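Putative aldehyde dehydrogenase (Burkholderia cenocepacia, PDB 4YWE) probably oxidises aldehydes, with NAD or NADP as electron acceptor. Local coordinates at residues I264-A269 / I421-G426. Sequence-based numbering, arbitrary orientation.
Sequences IVFADA and IWTRDG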
loop_
_atom_site.group_PDB
_atom_site.type_symbol
_atom_site.label_atom_id
_atom_site.label_comp_id
_atom_site.label_asym_id
_atom_site.label_seq_id
_atom_site.Cartn_x
_atom_site.Cartn_y
_atom_site.Cartn_z
ATOM N N ILE A 264 -8.735 -21.075 23.214
ATOM C CA ILE A 264 -10.186 -21.204 23.311
ATOM C C ILE A 264 -10.673 -22.420 22.530
ATOM O O ILE A 264 -10.573 -22.460 21.303
ATOM C CB ILE A 264 -10.888 -19.924 22.824
ATOM C CG1 ILE A 264 -10.286 -18.694 23.505
ATOM C CG2 ILE A 264 -12.384 -20.002 23.090
ATOM C CD1 ILE A 264 -10.762 -17.379 22.924
ATOM N N VAL A 265 -11.207 -23.408 23.245
ATOM C CA VAL A 265 -11.647 -24.652 22.621
ATOM C C VAL A 265 -13.157 -24.842 22.747
ATOM O O VAL A 265 -13.708 -24.802 23.848
ATOM C CB VAL A 265 -10.911 -25.862 23.226
ATOM C CG1 VAL A 265 -11.280 -27.132 22.475
ATOM C CG2 VAL A 265 -9.407 -25.640 23.199
ATOM N N PHE A 266 -13.818 -25.061 21.613
ATOM C CA PHE A 266 -15.257 -25.312 21.594
ATOM C C PHE A 266 -15.556 -26.797 21.430
ATOM O O PHE A 266 -14.674 -27.582 21.084
ATOM C CB PHE A 266 -15.928 -24.516 20.473
ATOM C CG PHE A 266 -15.994 -23.043 20.739
ATOM C CD1 PHE A 266 -14.900 -22.233 20.493
ATOM C CD2 PHE A 266 -17.152 -22.468 21.238
ATOM C CE1 PHE A 266 -14.958 -20.879 20.741
ATOM C CE2 PHE A 266 -17.216 -21.112 21.487
ATOM C CZ PHE A 266 -16.119 -20.315 21.239
ATOM N N ALA A 267 -16.810 -27.171 21.673
ATOM C CA ALA A 267 -17.225 -28.571 21.647
ATOM C C ALA A 267 -17.107 -29.196 20.258
ATOM O O ALA A 267 -17.012 -30.416 20.128
ATOM C CB ALA A 267 -18.655 -28.703 22.159
ATOM N N ASP A 268 -17.114 -28.362 19.224
ATOM C CA ASP A 268 -17.067 -28.858 17.852
ATOM C C ASP A 268 -15.648 -28.862 17.289
ATOM O O ASP A 268 -15.456 -29.018 16.086
ATOM C CB ASP A 268 -17.979 -28.019 16.953
ATOM C CG ASP A 268 -17.460 -26.607 16.744
ATOM O OD1 ASP A 268 -16.697 -26.112 17.601
ATOM O OD2 ASP A 268 -17.820 -25.991 15.719
ATOM N N ALA A 269 -14.658 -28.694 18.160
ATOM C CA ALA A 269 -13.270 -28.605 17.718
ATOM C C ALA A 269 -12.654 -29.984 17.507
ATOM O O ALA A 269 -13.099 -30.974 18.088
ATOM C CB ALA A 269 -12.445 -27.809 18.719
ATOM N N ILE A 421 -7.869 -19.942 18.643
ATOM C CA ILE A 421 -9.267 -20.343 18.529
ATOM C C ILE A 421 -9.376 -21.743 17.937
ATOM O O ILE A 421 -8.882 -21.999 16.839
ATOM C CB ILE A 421 -10.067 -19.344 17.674
ATOM C CG1 ILE A 421 -10.056 -17.954 18.313
ATOM C CG2 ILE A 421 -11.494 -19.835 17.483
ATOM C CD1 ILE A 421 -10.734 -16.893 17.467
ATOM N N TRP A 422 -10.027 -22.647 18.661
ATOM C CA TRP A 422 -10.225 -24.005 18.169
ATOM C C TRP A 422 -11.711 -24.331 18.035
ATOM O O TRP A 422 -12.395 -24.576 19.029
ATOM C CB TRP A 422 -9.538 -25.016 19.089
ATOM C CG TRP A 422 -8.052 -24.837 19.159
ATOM C CD1 TRP A 422 -7.361 -24.054 20.037
ATOM C CD2 TRP A 422 -7.072 -25.446 18.310
ATOM N NE1 TRP A 422 -6.012 -24.141 19.791
ATOM C CE2 TRP A 422 -5.808 -24.992 18.733
ATOM C CE3 TRP A 422 -7.140 -26.335 17.231
ATOM C CZ2 TRP A 422 -4.624 -25.392 18.121
ATOM C CZ3 TRP A 422 -5.961 -26.734 16.624
ATOM C CH2 TRP A 422 -4.722 -26.263 17.070
ATOM N N THR A 423 -12.195 -24.326 16.798
ATOM C CA THR A 423 -13.587 -24.641 16.493
ATOM C C THR A 423 -13.750 -24.887 14.995
ATOM O O THR A 423 -12.955 -24.399 14.191
ATOM C CB THR A 423 -14.542 -23.511 16.932
ATOM O OG1 THR A 423 -15.884 -23.844 16.562
ATOM C CG2 THR A 423 -14.154 -22.199 16.273
ATOM N N ARG A 424 -14.777 -25.644 14.623
ATOM C CA ARG A 424 -15.029 -25.938 13.214
ATOM C C ARG A 424 -15.930 -24.892 12.566
ATOM O O ARG A 424 -15.928 -24.735 11.346
ATOM C CB ARG A 424 -15.653 -27.327 13.055
ATOM C CG ARG A 424 -14.653 -28.470 13.095
ATOM C CD ARG A 424 -15.350 -29.812 12.940
ATOM N NE ARG A 424 -14.418 -30.931 13.030
ATOM C CZ ARG A 424 -14.173 -31.613 14.145
ATOM N NH1 ARG A 424 -14.796 -31.292 15.271
ATOM N NH2 ARG A 424 -13.309 -32.618 14.133
ATOM N N ASP A 425 -16.698 -24.180 13.384
ATOM C CA ASP A 425 -17.632 -23.183 12.871
ATOM C C ASP A 425 -16.896 -21.969 12.314
ATOM O O ASP A 425 -16.250 -21.229 13.056
ATOM C CB ASP A 425 -18.607 -22.746 13.965
ATOM C CG ASP A 425 -19.769 -21.942 13.419
ATOM O OD1 ASP A 425 -19.597 -20.727 13.184
ATOM O OD2 ASP A 425 -20.856 -22.524 13.224
ATOM N N GLY A 426 -17.005 -21.766 11.005
ATOM C CA GLY A 426 -16.322 -20.671 10.338
ATOM C C GLY A 426 -16.760 -19.287 10.766
ATOM O O GLY A 426 -15.928 -18.398 10.965
#
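Two parallel neighbours in the mixed sheet that holds strands 261-265 and 418-422 in this aldehyde dehydrogenase fold end side by side here, Ile264 beside Ile421 and Val265 beside Trp422. Trp422 lends both its backbone groups to the ladder: its N gives a hydrogen bond to Ile264 O (2.7 Å), and its O takes one from Phe266 N (3.0 Å). The Ile264 and Ile421 side chains share one sheet face and both reach Leu436. On the other, Val265 CG2 lies 4.1 Å from Trp422 CD1, while the indole packs against helix 271-283 and its NE1 bonds to Gln263 OE1.

Past the strands, a type I beta turn from Phe266 to Ala269 brings segment 264-269 back over segment 421-426. Ala269 CB comes to rest 4.0 Å from Trp422 CB. With CG set between its own backbone N and carbonyl carbon (chi1 69°), Asp268 reaches across to Thr423 and the two residues after it. Its OD1 takes the Thr423 OG1 hydrogen bond on the syn lone pair, at 2.6 Å; OD2 receives weak bonds from the backbone N atoms of Arg424 and Asp425. Thr423 OG1 also accepts from Asp425 N in an ST turn, just ahead of helix 426-435, which Asp425 N-caps through OD1 to Arg428 N. Arg424 runs extended from CG to NE alongside Asp268 O, and its NH1 lies 2.5 Å from that oxygen, above the carbonyl plane, in a short, bent hydrogen bond (N-H...O 132°) whose exact geometry is doubtful.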